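Oxygen-binding di-iron protein (Treponema denticola ATCC 35404, PDB 6QNM) probably binds dioxygen at a di-iron centre held in a metallo-beta-lactamase-like fold. Local coordinates at residues K208-V213 with N236-L241; I162-D167 with A222-A227; K127-S132 with M139-S144; F19-S24 with V33-Y38. One frame throughout, in Å; residues are numbered along the deposited sequence.

Contact 1 of 4, residues K208-V213 with N236-L241; sequences KWVEYV and NFLNWL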
# COMPACT_ATOMS: atom_id res chain seq x y z
N LYS A 208 -9.01 6.80 18.29
CA LYS A 208 -7.91 7.67 18.69
C LYS A 208 -7.68 8.77 17.66
O LYS A 208 -7.40 9.92 18.01
CB LYS A 208 -6.64 6.86 18.91
CG LYS A 208 -5.48 7.65 19.49
CD LYS A 208 -5.76 8.08 20.92
CE LYS A 208 -5.45 6.97 21.90
NZ LYS A 208 -4.68 7.48 23.09
N TRP A 209 -7.80 8.42 16.37
CA TRP A 209 -7.65 9.40 15.30
C TRP A 209 -8.72 10.49 15.40
O TRP A 209 -8.42 11.68 15.28
CB TRP A 209 -7.72 8.70 13.95
CG TRP A 209 -7.41 9.58 12.77
CD1 TRP A 209 -6.18 9.84 12.25
CD2 TRP A 209 -8.36 10.29 11.95
NE1 TRP A 209 -6.30 10.68 11.16
CE2 TRP A 209 -7.62 10.96 10.96
CE3 TRP A 209 -9.75 10.42 11.97
CZ2 TRP A 209 -8.23 11.76 9.99
CZ3 TRP A 209 -10.35 11.21 11.01
CH2 TRP A 209 -9.60 11.87 10.03
N VAL A 210 -9.98 10.09 15.62
CA VAL A 210 -11.07 11.05 15.73
C VAL A 210 -10.83 11.99 16.90
O VAL A 210 -11.02 13.21 16.80
CB VAL A 210 -12.42 10.32 15.85
CG1 VAL A 210 -13.50 11.27 16.33
CG2 VAL A 210 -12.81 9.69 14.52
N GLU A 211 -10.40 11.44 18.04
CA GLU A 211 -10.09 12.26 19.20
C GLU A 211 -9.00 13.28 18.88
O GLU A 211 -9.10 14.45 19.27
CB GLU A 211 -9.68 11.35 20.36
CG GLU A 211 -9.18 12.07 21.60
CD GLU A 211 -8.53 11.11 22.58
OE1 GLU A 211 -9.26 10.34 23.24
OE2 GLU A 211 -7.28 11.12 22.69
N TYR A 212 -7.97 12.85 18.15
CA TYR A 212 -6.93 13.78 17.71
C TYR A 212 -7.49 14.80 16.73
O TYR A 212 -7.23 16.00 16.85
CB TYR A 212 -5.79 12.99 17.07
CG TYR A 212 -4.54 13.77 16.71
CD1 TYR A 212 -4.47 14.53 15.54
CD2 TYR A 212 -3.41 13.72 17.52
CE1 TYR A 212 -3.33 15.23 15.20
CE2 TYR A 212 -2.25 14.42 17.18
CZ TYR A 212 -2.22 15.17 16.03
OH TYR A 212 -1.08 15.87 15.69
N VAL A 213 -8.28 14.33 15.76
CA VAL A 213 -8.81 15.24 14.75
C VAL A 213 -9.81 16.19 15.38
O VAL A 213 -9.92 17.34 14.95
CB VAL A 213 -9.42 14.45 13.58
CG1 VAL A 213 -10.34 15.32 12.73
CG2 VAL A 213 -8.31 13.87 12.72
N ASN A 236 -20.77 14.75 12.01
CA ASN A 236 -21.46 13.52 11.63
C ASN A 236 -20.46 12.44 11.25
O ASN A 236 -20.59 11.28 11.67
CB ASN A 236 -22.42 13.79 10.47
CG ASN A 236 -23.70 14.48 10.90
OD1 ASN A 236 -24.03 14.52 12.09
ND2 ASN A 236 -24.44 15.02 9.94
N PHE A 237 -19.46 12.79 10.45
CA PHE A 237 -18.45 11.82 10.04
C PHE A 237 -17.61 11.36 11.23
O PHE A 237 -17.39 10.16 11.42
CB PHE A 237 -17.56 12.41 8.95
CG PHE A 237 -16.39 11.55 8.60
CD1 PHE A 237 -16.57 10.36 7.91
CD2 PHE A 237 -15.10 11.92 8.96
CE1 PHE A 237 -15.49 9.56 7.60
CE2 PHE A 237 -14.02 11.12 8.65
CZ PHE A 237 -14.22 9.94 7.97
N LEU A 238 -17.11 12.31 12.03
CA LEU A 238 -16.26 11.95 13.16
C LEU A 238 -17.02 11.10 14.18
O LEU A 238 -16.46 10.15 14.74
CB LEU A 238 -15.70 13.21 13.82
CG LEU A 238 -14.75 14.04 12.95
CD1 LEU A 238 -14.37 15.33 13.66
CD2 LEU A 238 -13.50 13.24 12.59
N ASN A 239 -18.29 11.42 14.43
CA ASN A 239 -19.08 10.62 15.36
C ASN A 239 -19.28 9.21 14.83
O ASN A 239 -19.19 8.23 15.58
CB ASN A 239 -20.45 11.27 15.61
CG ASN A 239 -20.36 12.50 16.47
OD1 ASN A 239 -19.38 12.72 17.18
ND2 ASN A 239 -21.41 13.33 16.42
N TRP A 240 -19.55 9.08 13.53
CA TRP A 240 -19.72 7.76 12.93
C TRP A 240 -18.42 6.97 12.97
O TRP A 240 -18.41 5.78 13.34
CB TRP A 240 -20.22 7.89 11.49
CG TRP A 240 -20.11 6.61 10.72
CD1 TRP A 240 -20.98 5.56 10.74
CD2 TRP A 240 -19.07 6.24 9.80
NE1 TRP A 240 -20.55 4.56 9.90
CE2 TRP A 240 -19.38 4.96 9.31
CE3 TRP A 240 -17.91 6.88 9.35
CZ2 TRP A 240 -18.56 4.29 8.39
CZ3 TRP A 240 -17.10 6.22 8.44
CH2 TRP A 240 -17.44 4.94 7.97
N LEU A 241 -17.30 7.61 12.62
CA LEU A 241 -16.03 6.91 12.55
C LEU A 241 -15.57 6.46 13.93
O LEU A 241 -15.01 5.37 14.08
CB LEU A 241 -14.97 7.80 11.90
CG LEU A 241 -13.60 7.15 11.68
CD1 LEU A 241 -13.73 5.87 10.85
CD2 LEU A 241 -12.64 8.13 11.01
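Val210 lies against the turn of the facing helix at Leu238: its CG1 touches Leu238 O at 3.5 Å and the CB of the same residue at 3.9 Å, the two side chains sliding past one another in opposite directions. Its other methyl, CG2, rests on Leu241 CD2 (3.8 Å). With its CG anti to the carbonyl carbon (chi1 -65°), Leu238 carries its CD2 to Val213 CG1, 3.8 Å off. The Trp209 indole crosses both leucines at about a right angle; CZ3 comes within 4.1 Å of Leu238 CD2, while CE3 meets Leu241 CD2 at 3.8 Å. Val213 CG2, on the same helix as the indole, sits over the centre of one face of that ring and probably helps to limit its rotation. No hydrogen bond spans the interface, and every touching residue is buried. The one polar atom of the indole, NE1, is satisfied by Ser144 OG, while Phe255 of the second subunit packs on Trp209. The axes of 208-213 and 236-241 run roughly antiparallel, 9.5 Å apart at 151°, and strands 220-223 and 229-230 lie between the two helices in sequence: an antiparallel helix pair at the flank of the metallo-beta-lactamase-like fold.

Contact 2 of 4, residues I162-D167 with A222-A227; sequences ILFSGD and APQHGA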
# COMPACT_ATOMS: atom_id res chain seq x y z
N ILE A 162 -8.96 23.49 6.51
CA ILE A 162 -9.38 22.33 5.73
C ILE A 162 -8.41 21.18 5.99
O ILE A 162 -7.19 21.34 5.82
CB ILE A 162 -9.44 22.66 4.23
CG1 ILE A 162 -10.48 23.76 3.97
CG2 ILE A 162 -9.76 21.42 3.41
CD1 ILE A 162 -10.50 24.27 2.53
N LEU A 163 -8.94 20.03 6.40
CA LEU A 163 -8.14 18.83 6.58
C LEU A 163 -8.26 17.99 5.31
O LEU A 163 -9.34 17.49 4.98
CB LEU A 163 -8.60 18.02 7.79
CG LEU A 163 -7.93 16.65 7.92
CD1 LEU A 163 -6.43 16.79 8.15
CD2 LEU A 163 -8.57 15.83 9.03
N PHE A 164 -7.14 17.83 4.60
CA PHE A 164 -7.07 16.83 3.54
C PHE A 164 -6.78 15.49 4.20
O PHE A 164 -5.71 15.29 4.79
CB PHE A 164 -5.99 17.19 2.52
CG PHE A 164 -5.70 16.08 1.53
CD1 PHE A 164 -6.60 15.79 0.53
CD2 PHE A 164 -4.54 15.33 1.63
CE1 PHE A 164 -6.35 14.76 -0.38
CE2 PHE A 164 -4.28 14.30 0.73
CZ PHE A 164 -5.19 14.02 -0.27
N SER A 165 -7.73 14.56 4.11
CA SER A 165 -7.67 13.32 4.87
C SER A 165 -7.19 12.13 4.06
O SER A 165 -7.10 11.02 4.59
CB SER A 165 -9.04 13.00 5.47
OG SER A 165 -10.04 12.97 4.46
N GLY A 166 -6.89 12.32 2.78
CA GLY A 166 -6.47 11.20 1.95
C GLY A 166 -7.60 10.21 1.78
O GLY A 166 -8.71 10.57 1.40
N ASP A 167 -7.31 8.94 2.08
CA ASP A 167 -8.33 7.89 1.94
C ASP A 167 -9.37 7.94 3.05
O ASP A 167 -10.44 7.35 2.90
CB ASP A 167 -7.67 6.51 1.92
CG ASP A 167 -7.09 6.16 0.56
OD1 ASP A 167 -7.56 6.73 -0.46
OD2 ASP A 167 -6.16 5.33 0.50
N ALA A 222 -11.60 17.02 3.67
CA ALA A 222 -11.63 16.79 2.24
C ALA A 222 -10.91 15.50 1.90
O ALA A 222 -9.67 15.45 2.00
CB ALA A 222 -11.00 17.97 1.49
N PRO A 223 -11.61 14.45 1.50
CA PRO A 223 -10.95 13.19 1.15
C PRO A 223 -10.49 13.20 -0.31
O PRO A 223 -10.87 14.06 -1.10
CB PRO A 223 -12.06 12.16 1.36
CG PRO A 223 -13.31 12.91 0.99
CD PRO A 223 -13.07 14.36 1.36
N GLN A 224 -9.67 12.20 -0.65
CA GLN A 224 -9.14 12.13 -2.00
C GLN A 224 -10.23 11.80 -3.02
O GLN A 224 -10.12 12.20 -4.19
CB GLN A 224 -8.00 11.11 -2.07
CG GLN A 224 -7.42 10.87 -3.48
CD GLN A 224 -6.59 12.04 -4.01
OE1 GLN A 224 -6.82 13.20 -3.66
NE2 GLN A 224 -5.63 11.74 -4.87
N HIS A 225 -11.27 11.08 -2.61
CA HIS A 225 -12.39 10.75 -3.49
C HIS A 225 -13.70 10.97 -2.76
O HIS A 225 -13.82 10.63 -1.57
CB HIS A 225 -12.33 9.29 -3.98
CG HIS A 225 -11.08 8.94 -4.72
ND1 HIS A 225 -10.12 8.11 -4.20
CD2 HIS A 225 -10.64 9.31 -5.95
CE1 HIS A 225 -9.14 7.98 -5.07
NE2 HIS A 225 -9.43 8.69 -6.14
N GLY A 226 -14.69 11.49 -3.47
CA GLY A 226 -16.00 11.71 -2.90
C GLY A 226 -16.17 13.11 -2.34
O GLY A 226 -15.23 13.90 -2.23
N ALA A 227 -17.41 13.41 -1.96
CA ALA A 227 -17.78 14.75 -1.53
C ALA A 227 -17.11 15.11 -0.20
O ALA A 227 -16.69 14.25 0.58
CB ALA A 227 -19.29 14.88 -1.40
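Phe164 and Gln224 meet with their flat groups steeply turned, ring and amide planes 77° apart, so that Gln224 OE1 reaches the ring edge near its plane, 3.7 Å from CE1. The glutamine chain, bent at chi2 (71°), brings the amide back towards the ring, and its NE2 is held by Asp50 O. Gly166 N lies over the centre of one face of the Phe164 ring, and Tyr38 also meets this ring, with planes at about 65°. Ser165 OG approaches Pro223 CA at 3.4 Å and is bonded to Ile168 O, while the Ile162 CG2 methyl rests against Ala222 CB at 4.1 Å. The strands themselves pair in parallel, Phe164 beside Ala222. Ala222 N gives a nearly straight bond of 2.7 Å to Leu163 O, and Ser165 N reaches Ala222 O from above its carbonyl plane at 3.0 Å. Gln224 N then bonds to Gly166 O at 2.8 Å, continuing the backbone pairing towards His225. Asp167 OD1 and His225 ND1 lie 4.7 Å apart, not in contact, and Asp167 OD2 has a weak hydrogen bond with His80 NE2. Such a gathering of carboxylate and imidazoles is consistent with the metal-site region of metallo-beta-lactamase folds.

Contact 3 of 4, residues K127-S132 with M139-S144; sequences KGMSIS and MKCIPS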
# COMPACT_ATOMS: atom_id res chain seq x y z
N LYS A 127 4.93 11.20 14.44
CA LYS A 127 4.01 12.08 15.14
C LYS A 127 3.73 13.37 14.37
O LYS A 127 3.09 14.28 14.91
CB LYS A 127 4.55 12.40 16.54
CG LYS A 127 4.32 11.25 17.52
CD LYS A 127 4.87 11.53 18.90
CE LYS A 127 4.91 10.25 19.72
NZ LYS A 127 5.03 10.51 21.18
N GLY A 128 4.19 13.46 13.13
CA GLY A 128 3.89 14.61 12.30
C GLY A 128 4.95 15.69 12.39
O GLY A 128 5.96 15.58 13.10
N MET A 129 4.71 16.76 11.64
CA MET A 129 5.60 17.91 11.59
C MET A 129 4.85 19.05 10.92
O MET A 129 3.84 18.84 10.25
CB MET A 129 6.90 17.60 10.84
CG MET A 129 6.76 17.74 9.32
SD MET A 129 8.15 17.07 8.39
CE MET A 129 9.48 17.50 9.48
N SER A 130 5.37 20.26 11.10
CA SER A 130 4.81 21.43 10.45
C SER A 130 5.63 21.77 9.21
O SER A 130 6.84 21.56 9.16
CB SER A 130 4.79 22.65 11.38
OG SER A 130 3.76 22.54 12.34
N ILE A 131 4.95 22.31 8.21
CA ILE A 131 5.58 22.77 6.98
C ILE A 131 5.17 24.23 6.79
O ILE A 131 3.98 24.52 6.65
CB ILE A 131 5.16 21.93 5.76
CG1 ILE A 131 5.37 20.44 6.03
CG2 ILE A 131 5.95 22.36 4.52
CD1 ILE A 131 4.90 19.56 4.91
N SER A 132 6.15 25.12 6.77
CA SER A 132 5.89 26.54 6.69
C SER A 132 5.58 26.95 5.26
O SER A 132 6.16 26.41 4.30
CB SER A 132 7.09 27.34 7.20
OG SER A 132 7.12 27.36 8.62
N MET A 139 1.14 24.19 7.37
CA MET A 139 0.38 22.98 7.10
C MET A 139 0.93 21.91 8.03
O MET A 139 2.14 21.73 8.11
CB MET A 139 0.52 22.53 5.65
CG MET A 139 0.47 23.65 4.61
SD MET A 139 0.75 23.05 2.92
CE MET A 139 2.52 22.80 2.92
N LYS A 140 0.05 21.21 8.74
CA LYS A 140 0.51 20.23 9.70
C LYS A 140 0.21 18.85 9.12
O LYS A 140 -0.91 18.61 8.65
CB LYS A 140 -0.15 20.42 11.08
CG LYS A 140 -0.22 21.91 11.61
CD LYS A 140 -1.08 21.97 12.94
CE LYS A 140 -0.31 22.05 14.29
NZ LYS A 140 -0.83 23.46 14.69
N CYS A 141 1.21 17.95 9.15
CA CYS A 141 1.00 16.56 8.73
C CYS A 141 0.35 15.82 9.89
O CYS A 141 0.93 15.75 10.97
CB CYS A 141 2.34 15.92 8.37
SG CYS A 141 3.31 16.82 7.15
N ILE A 142 -0.84 15.28 9.67
CA ILE A 142 -1.66 14.73 10.74
C ILE A 142 -1.46 13.22 10.76
O ILE A 142 -1.79 12.55 9.77
CB ILE A 142 -3.15 15.07 10.57
CG1 ILE A 142 -3.35 16.59 10.48
CG2 ILE A 142 -3.98 14.45 11.70
CD1 ILE A 142 -2.72 17.37 11.63
N PRO A 143 -0.93 12.64 11.84
CA PRO A 143 -0.69 11.19 11.86
C PRO A 143 -1.98 10.42 11.62
O PRO A 143 -3.00 10.66 12.25
CB PRO A 143 -0.14 10.95 13.27
CG PRO A 143 0.46 12.27 13.67
CD PRO A 143 -0.42 13.32 13.04
N SER A 144 -1.91 9.47 10.67
CA SER A 144 -3.08 8.73 10.20
C SER A 144 -2.74 7.26 10.02
O SER A 144 -3.32 6.59 9.16
CB SER A 144 -3.61 9.32 8.90
OG SER A 144 -4.09 10.64 9.11
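Two antiparallel strand segments, their axes 4.8 Å apart at 156°, join through a hydrogen-bonded pair at Ile131 and Met139 and a non-hydrogen-bonded pair at Ser130 and Lys140. Ile131 N donates to Met139 O at 2.9 Å in the carbonyl plane, Met139 N returns the bond to Ile131 O, and Cys141 N gives a nearly straight one to Met129 O at 3.0 Å. On the buried face, Met139 bends at chi3 (-77°) and brings its CE methyl to Ile131 CG2, 3.8 Å away. The other branch of the isoleucine ends at CD1, which meets Cys141 SG at 3.9 Å. This is a beta hairpin, and its strand 130-132 is one of the two outermost strands of the six-stranded mixed sheet within the chain; Met139 and Cys141 pack further on strand 153-157. On the face of Ser130 and Lys140 the contact is slight: Ser130 OG stands beside Lys140 CG, and the lysine chain leads away to a salt bridge with Glu158. At Gly128, CA comes 3.4 Å from Cys141 O. Pro143 CG presses on the carbonyl of Lys127, 3.5 Å from its C atom; Leu254 and Phe255 of the second subunit pack on Pro143 and Lys127 respectively.

Contact 4 of 4, residues F19-S24 with V33-Y38; sequences FIWLGS and VQTMQY
Leu22 O is gripped by two backbone donors, Met36 N at 2.8 Å in its carbonyl plane and Gln37 N at 2.9 Å, tilted out of it. Two consecutive residues facing one make a classic beta bulge, set in the hairpin of strands 17-23 and 35-42, which belongs to the larger mixed sheet of the fold. Within the bulge, Leu22 N also donates to Gln37 O; beyond it, Ser24 N donates to Gln34 O, and the return bond from Gln34 N to Ser24 O is weak. Over one face of the hairpin lies an aromatic cluster of Phe19, Trp21 and Tyr38. The edge of the Trp21 indole points towards the face of Tyr38 in an offset edge-to-face pair, planes at 66°, with Trp21 CD1 3.7 Å from Tyr38 CE1. Phe19 adds its CE2 at 3.6 Å from Tyr38 CD1, the rings inclined obliquely, and Tyr38 OH is anchored on Pro223 O. With CG anti to the backbone N (chi1 169°), the indole extends along the hairpin until its far rim meets Val33 CG2, 3.6 Å from CZ2. Gly23 N lies against one face of the indole, offset toward its rim. On the other face of the hairpin Leu22 CD1 packs on Gln37 CB, and helix 57-65 covers this side through Ala63, Ile64 and Val60, while the amide of Gln37 turns back to its neighbour Tyr38 O. The indole's rotation is probably held by its own polar atom: Trp21 NE1 donates to Thr35 OG1 at 2.8 Å, exactly in the ring plane.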
# COMPACT_ATOMS: atom_id res chain seq x y z
N PHE A 19 -7.13 27.36 -1.37
CA PHE A 19 -7.28 25.91 -1.33
C PHE A 19 -8.26 25.53 -2.43
O PHE A 19 -9.43 25.94 -2.39
CB PHE A 19 -7.77 25.44 0.04
CG PHE A 19 -7.61 23.96 0.28
CD1 PHE A 19 -6.67 23.49 1.19
CD2 PHE A 19 -8.40 23.04 -0.38
CE1 PHE A 19 -6.52 22.13 1.42
CE2 PHE A 19 -8.26 21.68 -0.15
CZ PHE A 19 -7.32 21.22 0.75
N ILE A 20 -7.79 24.75 -3.41
CA ILE A 20 -8.50 24.56 -4.67
C ILE A 20 -8.77 23.07 -4.89
O ILE A 20 -7.87 22.24 -4.72
CB ILE A 20 -7.69 25.13 -5.85
CG1 ILE A 20 -7.43 26.63 -5.65
CG2 ILE A 20 -8.40 24.88 -7.17
CD1 ILE A 20 -6.23 27.15 -6.42
N TRP A 21 -10.00 22.75 -5.29
CA TRP A 21 -10.37 21.43 -5.76
C TRP A 21 -10.40 21.43 -7.28
O TRP A 21 -11.00 22.32 -7.89
CB TRP A 21 -11.75 21.03 -5.21
CG TRP A 21 -12.36 19.79 -5.83
CD1 TRP A 21 -12.26 18.51 -5.35
CD2 TRP A 21 -13.19 19.71 -7.00
NE1 TRP A 21 -12.96 17.64 -6.16
CE2 TRP A 21 -13.54 18.35 -7.18
CE3 TRP A 21 -13.66 20.65 -7.92
CZ2 TRP A 21 -14.34 17.92 -8.24
CZ3 TRP A 21 -14.45 20.22 -8.97
CH2 TRP A 21 -14.78 18.86 -9.12
N LEU A 22 -9.76 20.44 -7.89
CA LEU A 22 -9.82 20.27 -9.34
C LEU A 22 -10.44 18.91 -9.64
O LEU A 22 -9.99 17.89 -9.10
CB LEU A 22 -8.43 20.37 -9.97
CG LEU A 22 -7.62 21.62 -9.65
CD1 LEU A 22 -6.15 21.40 -9.97
CD2 LEU A 22 -8.18 22.81 -10.41
N GLY A 23 -11.46 18.90 -10.48
CA GLY A 23 -12.09 17.65 -10.85
C GLY A 23 -12.90 17.81 -12.12
O GLY A 23 -13.01 18.90 -12.69
N SER A 24 -13.50 16.70 -12.54
CA SER A 24 -14.27 16.66 -13.77
C SER A 24 -15.71 16.26 -13.54
O SER A 24 -16.27 16.47 -12.45
CB SER A 24 -13.63 15.69 -14.76
OG SER A 24 -14.08 14.37 -14.50
N VAL A 33 -19.21 13.76 -10.91
CA VAL A 33 -18.17 14.68 -10.45
C VAL A 33 -17.12 13.89 -9.70
O VAL A 33 -17.37 13.35 -8.62
CB VAL A 33 -18.77 15.82 -9.59
CG1 VAL A 33 -19.72 15.26 -8.55
CG2 VAL A 33 -17.67 16.64 -8.93
N GLN A 34 -15.94 13.77 -10.30
CA GLN A 34 -14.83 13.06 -9.68
C GLN A 34 -13.74 14.04 -9.29
O GLN A 34 -13.41 14.95 -10.06
CB GLN A 34 -14.24 12.02 -10.63
CG GLN A 34 -15.26 11.21 -11.41
CD GLN A 34 -14.62 10.09 -12.19
OE1 GLN A 34 -13.41 10.10 -12.42
NE2 GLN A 34 -15.42 9.11 -12.58
N THR A 35 -13.19 13.84 -8.11
CA THR A 35 -12.05 14.63 -7.68
C THR A 35 -10.83 14.18 -8.47
O THR A 35 -10.61 12.98 -8.66
CB THR A 35 -11.81 14.47 -6.18
OG1 THR A 35 -12.97 14.92 -5.47
CG2 THR A 35 -10.58 15.26 -5.72
N MET A 36 -10.04 15.13 -8.94
CA MET A 36 -8.81 14.77 -9.64
C MET A 36 -7.56 15.29 -8.96
O MET A 36 -6.52 14.63 -9.05
CB MET A 36 -8.85 15.28 -11.08
CG MET A 36 -9.92 14.59 -11.89
SD MET A 36 -9.73 14.81 -13.66
CE MET A 36 -10.91 13.59 -14.23
N GLN A 37 -7.63 16.43 -8.28
CA GLN A 37 -6.44 17.03 -7.69
C GLN A 37 -6.81 18.10 -6.67
O GLN A 37 -7.67 18.95 -6.94
CB GLN A 37 -5.56 17.64 -8.78
CG GLN A 37 -4.25 18.20 -8.27
CD GLN A 37 -3.33 17.10 -7.79
OE1 GLN A 37 -3.00 16.19 -8.55
NE2 GLN A 37 -2.92 17.17 -6.53
N TYR A 38 -6.16 18.08 -5.51
CA TYR A 38 -6.23 19.18 -4.56
C TYR A 38 -4.96 19.99 -4.68
O TYR A 38 -3.86 19.44 -4.81
CB TYR A 38 -6.40 18.67 -3.13
CG TYR A 38 -7.80 18.21 -2.80
CD1 TYR A 38 -8.84 19.12 -2.68
CD2 TYR A 38 -8.09 16.86 -2.62
CE1 TYR A 38 -10.13 18.70 -2.39
CE2 TYR A 38 -9.37 16.43 -2.33
CZ TYR A 38 -10.38 17.36 -2.21
OH TYR A 38 -11.66 16.94 -1.92

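Contact 2 lies nearest the centre of the chain, and contacts 1 and 4 are also buried, whereas contact 3 is partly exposed at an outermost strand of its sheet. Contacts 2 and 3 belong to the same six-stranded sheet, one parallel, the other antiparallel; contact 4 is a bulged hairpin of the other sheet. Contact 1 alone joins helices, by apolar side chains with no hydrogen bond across, and with contact 3 it reaches the second subunit. Trp209 ties contact 1 to contact 3 through Ser144, and Leu163 of contact 2 packs on both. Tyr38 of contact 4 joins the two sheets at contact 2 by ring packing and one polar bond.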